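Local coordinates for XRE family transcriptional regulator (Pseudomonas putida, PDB 6F8H), which is the antitoxin GraA, a HigA-like helix-turn-helix protein that probably neutralises the toxin GraT and binds operator DNA as a dimer, at residues G18-R22 with E23-K27; N78-T81 with A82-L85; Q90-G93 with D94-I97. All coordinates share one frame; numbering follows the deposited sequence.

Contact 1. Residues G18-R22 with E23-K27; sequences GEILR and EEFQK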
loop_
_atom_site.group_PDB
_atom_site.type_symbol
_atom_site.label_atom_id
_atom_site.label_comp_id
_atom_site.label_asym_id
_atom_site.label_seq_id
_atom_site.Cartn_x
_atom_site.Cartn_y
_atom_site.Cartn_z
ATOM N N GLY A 18 10.291 6.243 5.357
ATOM C CA GLY A 18 11.261 6.449 6.419
ATOM C C GLY A 18 12.128 7.671 6.146
ATOM O O GLY A 18 12.579 8.357 7.067
ATOM N N GLU A 19 12.365 7.957 4.875
ATOM C CA GLU A 19 13.128 9.163 4.533
ATOM C C GLU A 19 12.352 10.411 4.965
ATOM O O GLU A 19 12.923 11.335 5.552
ATOM C CB GLU A 19 13.437 9.218 3.033
ATOM C CG GLU A 19 14.097 10.531 2.568
ATOM C CD GLU A 19 14.490 10.516 1.088
ATOM O OE1 GLU A 19 15.133 9.550 0.651
ATOM O OE2 GLU A 19 14.149 11.468 0.361
ATOM N N ILE A 20 11.053 10.430 4.683
ATOM C CA ILE A 20 10.207 11.539 5.142
ATOM C C ILE A 20 10.183 11.577 6.675
ATOM O O ILE A 20 10.342 12.645 7.285
ATOM C CB ILE A 20 8.779 11.424 4.595
ATOM C CG1 ILE A 20 8.787 11.471 3.063
ATOM C CG2 ILE A 20 7.873 12.537 5.149
ATOM C CD1 ILE A 20 9.494 12.683 2.505
ATOM N N LEU A 21 10.000 10.413 7.306
ATOM C CA LEU A 21 9.944 10.374 8.764
ATOM C C LEU A 21 11.234 10.955 9.335
ATOM O O LEU A 21 11.211 11.792 10.243
ATOM C CB LEU A 21 9.718 8.939 9.281
ATOM C CG LEU A 21 9.605 8.778 10.796
ATOM C CD1 LEU A 21 8.516 9.697 11.342
ATOM C CD2 LEU A 21 9.298 7.318 11.156
ATOM N N ARG A 22 12.355 10.541 8.758
ATOM C CA ARG A 22 13.660 10.979 9.230
ATOM C C ARG A 22 13.987 12.441 8.881
ATOM O O ARG A 22 14.386 13.220 9.751
ATOM C CB ARG A 22 14.734 10.046 8.661
ATOM C CG ARG A 22 16.087 10.165 9.331
ATOM C CD ARG A 22 17.120 9.299 8.600
ATOM N NE ARG A 22 17.298 9.739 7.223
ATOM C CZ ARG A 22 16.892 9.053 6.159
ATOM N NH1 ARG A 22 16.269 7.895 6.324
ATOM N NH2 ARG A 22 17.092 9.531 4.933
ATOM N N GLU A 23 13.807 12.819 7.618
ATOM C CA GLU A 23 14.290 14.133 7.147
ATOM C C GLU A 23 13.377 15.282 7.553
ATOM O O GLU A 23 13.860 16.379 7.820
ATOM C CB GLU A 23 14.452 14.153 5.629
ATOM C CG GLU A 23 15.555 13.275 5.099
ATOM C CD GLU A 23 16.934 13.725 5.548
ATOM O OE1 GLU A 23 17.117 14.928 5.850
ATOM O OE2 GLU A 23 17.842 12.869 5.598
ATOM N N GLU A 24 12.065 15.039 7.596
ATOM C CA GLU A 24 11.121 16.115 7.845
ATOM C C GLU A 24 10.621 16.143 9.287
ATOM O O GLU A 24 10.441 17.214 9.858
ATOM C CB GLU A 24 9.935 16.012 6.884
ATOM C CG GLU A 24 10.350 15.975 5.419
ATOM C CD GLU A 24 9.241 16.421 4.486
ATOM O OE1 GLU A 24 8.235 16.961 4.994
ATOM O OE2 GLU A 24 9.367 16.241 3.248
ATOM N N PHE A 25 10.392 14.976 9.880
ATOM C CA PHE A 25 9.868 14.939 11.240
ATOM C C PHE A 25 10.971 14.833 12.275
ATOM O O PHE A 25 11.054 15.670 13.170
ATOM C CB PHE A 25 8.864 13.790 11.395
ATOM C CG PHE A 25 7.591 14.042 10.678
ATOM C CD1 PHE A 25 7.471 13.746 9.337
ATOM C CD2 PHE A 25 6.521 14.642 11.330
ATOM C CE1 PHE A 25 6.291 14.011 8.652
ATOM C CE2 PHE A 25 5.345 14.914 10.656
ATOM C CZ PHE A 25 5.226 14.602 9.311
ATOM N N GLN A 26 11.836 13.828 12.142
ATOM C CA GLN A 26 12.885 13.607 13.132
ATOM C C GLN A 26 13.925 14.721 13.213
ATOM O O GLN A 26 14.210 15.226 14.310
ATOM C CB GLN A 26 13.613 12.284 12.876
ATOM C CG GLN A 26 14.544 11.957 14.019
ATOM C CD GLN A 26 15.226 10.623 13.865
ATOM O OE1 GLN A 26 15.450 10.147 12.747
ATOM N NE2 GLN A 26 15.551 10.001 14.990
ATOM N N LYS A 27 14.498 15.090 12.067
ATOM C CA LYS A 27 15.609 16.052 12.027
ATOM C C LYS A 27 15.229 17.357 12.717
ATOM O O LYS A 27 16.056 17.995 13.364
ATOM C CB LYS A 27 16.037 16.326 10.582
ATOM C CG LYS A 27 16.979 17.520 10.393
ATOM C CD LYS A 27 17.067 17.913 8.909
ATOM C CE LYS A 27 18.022 19.088 8.676
ATOM N NZ LYS A 27 17.301 20.376 8.475
#
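Ile-20 lays its CG2 branch against the ring of Phe-25, five residues on along the helix, with CG2 to Phe-25 CE1 at 4.1 Å. The carbonyl oxygen Ile-20 O lies at the edge of the same ring, in its plane. Phe-25 CB meets the end of Leu-21, whose side chain runs roughly perpendicular to that of the phenylalanine; the CG of Leu-21 is anti to its own backbone N (chi1 -178°), which lets CD1 reach forward to within 4.1 Å of Phe-25 CB. These apolar groups face Phe-75 and Trp-76 of helix 73-99 and Leu-69 of helix 59-69, so they join the first helix of the helix-turn-helix domain to its later helices. At Glu-23 to Gln-26 the backbone widens into a pi-type turn. Gln-26 N bonds to Leu-21 O at 2.9 Å and Lys-27 N to Arg-22 O at 3.0 Å, each reaching back five residues. Glu-23 N and Glu-24 N keep the four-residue bonds, to Glu-19 O and Ile-20 O. Phe-25 N, at the change of register, has only weak bonds to Ile-20 O and Leu-21 O. Arg-22 and Glu-23 run alongside each other, pointing the same way. Glu-23 OE2 comes to the guanidinium edge, 3.5 Å from Arg-22 NH2, in a weakly bonded salt bridge with the two planar groups 81° apart; Glu-53 is the stronger partner of Arg-22. Gln-26 OE1 rests 3.5 Å from Arg-22 CG, while Gln-26 NE2 bonds to Phe-31 O.

Contact 2. Residues N78-T81 with A82-L85; sequences NLQT and AFDL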
loop_
_atom_site.group_PDB
_atom_site.type_symbol
_atom_site.label_atom_id
_atom_site.label_comp_id
_atom_site.label_asym_id
_atom_site.label_seq_id
_atom_site.Cartn_x
_atom_site.Cartn_y
_atom_site.Cartn_z
ATOM N N ASN A 78 0.133 6.357 1.338
ATOM C CA ASN A 78 0.380 6.845 -0.017
ATOM C C ASN A 78 1.877 7.008 -0.294
ATOM O O ASN A 78 2.325 6.781 -1.410
ATOM C CB ASN A 78 -0.366 8.160 -0.268
ATOM C CG ASN A 78 -1.875 7.970 -0.291
ATOM O OD1 ASN A 78 -2.366 6.842 -0.358
ATOM N ND2 ASN A 78 -2.614 9.066 -0.258
ATOM N N LEU A 79 2.655 7.367 0.726
ATOM C CA LEU A 79 4.104 7.411 0.557
ATOM C C LEU A 79 4.620 5.999 0.314
ATOM O O LEU A 79 5.466 5.770 -0.556
ATOM C CB LEU A 79 4.785 8.044 1.774
ATOM C CG LEU A 79 4.765 9.573 1.890
ATOM C CD1 LEU A 79 5.346 9.996 3.239
ATOM C CD2 LEU A 79 5.540 10.240 0.732
ATOM N N GLN A 80 4.074 5.044 1.069
ATOM C CA GLN A 80 4.447 3.639 0.932
ATOM C C GLN A 80 4.101 3.073 -0.450
ATOM O O GLN A 80 4.925 2.409 -1.066
ATOM C CB GLN A 80 3.766 2.785 2.013
ATOM C CG GLN A 80 4.223 1.324 2.007
ATOM C CD GLN A 80 5.708 1.178 2.309
ATOM O OE1 GLN A 80 6.204 1.682 3.325
ATOM N NE2 GLN A 80 6.425 0.482 1.429
ATOM N N THR A 81 2.884 3.299 -0.939
ATOM C CA THR A 81 2.541 2.728 -2.245
ATOM C C THR A 81 3.283 3.437 -3.393
ATOM O O THR A 81 3.621 2.801 -4.382
ATOM C CB THR A 81 1.036 2.765 -2.530
ATOM O OG1 THR A 81 0.590 4.113 -2.504
ATOM C CG2 THR A 81 0.246 1.932 -1.487
ATOM N N ALA A 82 3.533 4.735 -3.264
ATOM C CA ALA A 82 4.300 5.435 -4.289
ATOM C C ALA A 82 5.715 4.854 -4.359
ATOM O O ALA A 82 6.242 4.588 -5.445
ATOM C CB ALA A 82 4.348 6.927 -4.010
ATOM N N PHE A 83 6.314 4.641 -3.195
ATOM C CA PHE A 83 7.636 4.039 -3.127
ATOM C C PHE A 83 7.627 2.646 -3.728
ATOM O O PHE A 83 8.500 2.309 -4.521
ATOM C CB PHE A 83 8.137 3.984 -1.685
ATOM C CG PHE A 83 9.369 3.139 -1.500
ATOM C CD1 PHE A 83 10.641 3.673 -1.717
ATOM C CD2 PHE A 83 9.261 1.821 -1.104
ATOM C CE1 PHE A 83 11.771 2.897 -1.540
ATOM C CE2 PHE A 83 10.381 1.043 -0.930
ATOM C CZ PHE A 83 11.641 1.581 -1.146
ATOM N N ASP A 84 6.647 1.833 -3.328
ATOM C CA ASP A 84 6.534 0.469 -3.828
ATOM C C ASP A 84 6.307 0.398 -5.344
ATOM O O ASP A 84 6.839 -0.479 -6.028
ATOM C CB ASP A 84 5.399 -0.258 -3.094
ATOM C CG ASP A 84 5.769 -0.596 -1.657
ATOM O OD1 ASP A 84 6.972 -0.831 -1.389
ATOM O OD2 ASP A 84 4.867 -0.618 -0.804
ATOM N N LEU A 85 5.503 1.317 -5.854
ATOM C CA LEU A 85 5.220 1.368 -7.283
ATOM C C LEU A 85 6.466 1.782 -8.068
ATOM O O LEU A 85 6.874 1.116 -9.020
ATOM C CB LEU A 85 4.073 2.333 -7.550
ATOM C CG LEU A 85 3.658 2.530 -9.010
ATOM C CD1 LEU A 85 3.177 1.218 -9.597
ATOM C CD2 LEU A 85 2.565 3.599 -9.145
#
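Gln-80 and Asp-84, one helical turn apart, are joined by a side-chain hydrogen bond: Gln-80 NE2 donates to Asp-84 OD2 at 2.9 Å, with an N-H...O angle of 171°. The acceptor lies in the plane of the amide, yet the amide nitrogen stands above the carboxylate plane, and the two flat groups are turned 42° apart. A bend at chi2 of Gln-80 (63°) turns the amide toward Asp-84. The other end of that amide is also held, since Gln-80 OE1 accepts from Val-57 N, which fixes its rotation and ties the helix to the chain leading into helix 59-69. Ordinary four-residue bonds carry the backbone through this part of helix 73-99, the long last helix of this helix-turn-helix protein: Asp-84 N to Gln-80 O is 2.9 Å and Leu-85 N to Thr-81 O is 2.8 Å. Van der Waals packing adds the ring of Phe-83, whose CD2 lies 4.0 Å from Gln-80 NE2, approached obliquely; the same ring meets His-16 edge-to-face. Across the dimer interface Asn-78 and Thr-81 each pack on their own counterparts in the second subunit, and Asp-84 touches Ala-59 of that subunit.

Contact 3. Residues Q90-G93 with D94-I97; sequences QQHG and DEII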
loop_
_atom_site.group_PDB
_atom_site.type_symbol
_atom_site.label_atom_id
_atom_site.label_comp_id
_atom_site.label_asym_id
_atom_site.label_seq_id
_atom_site.Cartn_x
_atom_site.Cartn_y
_atom_site.Cartn_z
ATOM N N GLN A 90 11.004 0.378 -11.496
ATOM C CA GLN A 90 12.448 0.399 -11.698
ATOM C C GLN A 90 12.975 -1.016 -11.865
ATOM O O GLN A 90 13.757 -1.284 -12.771
ATOM C CB GLN A 90 13.159 1.110 -10.542
ATOM C CG GLN A 90 13.178 2.639 -10.686
ATOM C CD GLN A 90 13.995 3.318 -9.601
ATOM O OE1 GLN A 90 14.257 2.725 -8.549
ATOM N NE2 GLN A 90 14.416 4.562 -9.855
ATOM N N GLN A 91 12.508 -1.920 -11.014
ATOM C CA GLN A 91 13.007 -3.283 -10.994
ATOM C C GLN A 91 12.417 -4.140 -12.114
ATOM O O GLN A 91 13.156 -4.826 -12.820
ATOM C CB GLN A 91 12.731 -3.922 -9.624
ATOM C CG GLN A 91 13.542 -3.281 -8.497
ATOM C CD GLN A 91 13.361 -3.967 -7.146
ATOM O OE1 GLN A 91 12.502 -4.843 -6.979
ATOM N NE2 GLN A 91 14.167 -3.555 -6.163
ATOM N N HIS A 92 11.102 -4.078 -12.296
ATOM C CA HIS A 92 10.401 -5.011 -13.180
ATOM C C HIS A 92 9.624 -4.357 -14.325
ATOM O O HIS A 92 8.958 -5.047 -15.095
ATOM C CB HIS A 92 9.430 -5.862 -12.365
ATOM C CG HIS A 92 10.087 -6.694 -11.312
ATOM N ND1 HIS A 92 10.886 -7.779 -11.609
ATOM C CD2 HIS A 92 10.054 -6.611 -9.960
ATOM C CE1 HIS A 92 11.320 -8.324 -10.487
ATOM N NE2 HIS A 92 10.828 -7.636 -9.471
ATOM N N GLY A 93 9.700 -3.038 -14.426
ATOM C CA GLY A 93 8.899 -2.290 -15.377
ATOM C C GLY A 93 8.947 -2.749 -16.827
ATOM O O GLY A 93 7.905 -2.874 -17.482
ATOM N N ASP A 94 10.149 -2.989 -17.337
ATOM C CA ASP A 94 10.285 -3.368 -18.744
ATOM C C ASP A 94 9.741 -4.781 -18.965
ATOM O O ASP A 94 9.011 -5.027 -19.928
ATOM C CB ASP A 94 11.746 -3.257 -19.201
ATOM C CG ASP A 94 12.220 -1.806 -19.299
ATOM O OD1 ASP A 94 11.552 -0.992 -19.976
ATOM O OD2 ASP A 94 13.259 -1.473 -18.690
ATOM N N GLU A 95 10.067 -5.691 -18.054
ATOM C CA GLU A 95 9.553 -7.050 -18.120
ATOM C C GLU A 95 8.015 -7.109 -18.111
ATOM O O GLU A 95 7.405 -7.959 -18.775
ATOM C CB GLU A 95 10.101 -7.869 -16.957
ATOM C CG GLU A 95 9.470 -9.238 -16.835
ATOM C CD GLU A 95 9.595 -9.805 -15.434
ATOM O OE1 GLU A 95 10.427 -9.282 -14.654
ATOM O OE2 GLU A 95 8.859 -10.767 -15.112
ATOM N N ILE A 96 7.393 -6.207 -17.356
ATOM C CA ILE A 96 5.941 -6.194 -17.229
ATOM C C ILE A 96 5.311 -5.689 -18.521
ATOM O O ILE A 96 4.351 -6.268 -19.028
ATOM C CB ILE A 96 5.498 -5.328 -16.023
ATOM C CG1 ILE A 96 5.789 -6.071 -14.710
ATOM C CG2 ILE A 96 4.025 -4.941 -16.132
ATOM C CD1 ILE A 96 5.715 -5.210 -13.469
ATOM N N ILE A 97 5.873 -4.610 -19.052
ATOM C CA ILE A 97 5.399 -4.000 -20.293
ATOM C C ILE A 97 5.489 -4.980 -21.464
ATOM O O ILE A 97 4.622 -5.010 -22.339
ATOM C CB ILE A 97 6.207 -2.729 -20.611
ATOM C CG1 ILE A 97 5.884 -1.648 -19.580
ATOM C CG2 ILE A 97 5.915 -2.232 -22.007
ATOM C CD1 ILE A 97 6.911 -0.540 -19.528
#
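His-92 and Glu-95 run side by side and point the same way, joined by a weak hydrogen bond from His-92 ND1 to Glu-95 OE1 at 3.4 Å. The carboxylate oxygen comes in at the ring edge, near the ring plane, although the carboxylate itself is turned 79° from the imidazole. Glu-95 reaches it with an extended chain, CG being anti to the backbone N (chi1 172°). Backbone bonds resume just after a kink: Asp-94 N and Glu-95 N lack a bond to the preceding turn, and the chain picks up again with Ile-96 N to His-92 O at 3.0 Å and Ile-97 N to Gly-93 O at 3.1 Å. Van der Waals contact comes from the two isoleucines. Ile-96 CD1 sits 3.9 Å from His-92 CB, and Ile-96 CG1 lies close to His-92 O, the oxygen its own N-H bonds to; Ile-97 CG1 and CD1 crowd round Gly-93 O, CG1 at 3.2 Å. This stretch near the end of helix 73-99 leans on the second subunit, where His-92 and Ile-96 pack on Asp-60 and Ile-97 on Ile-67, with a long, weak ion pair from Glu-95 to Arg-64; Asp-60, Arg-64 and Ile-67 all lie on that subunit's helix 59-69.

Overall arrangement
All three are surface contacts within one helix, yet they serve different neighbours. Contact 1, on helix 17-29, turns its apolar side inward to its own chain, while contacts 2 and 3 share helix 73-99 and both touch the second subunit. Contacts 1 and 2 meet directly where Ile-20 CG1 packs 3.7 Å from Leu-79 CD1; contact 3 lies farther out, its centre about 29 Å from that of contact 1, on the opposite side of the chain's centre. The backbone differs too: a pi-type widening in contact 1, regular bonding in contact 2, a kink in contact 3. Contact 2 has a nearly straight amide-to-carboxylate bond; the Arg-22 to Glu-23 and His-92 to Glu-95 pairings are weaker.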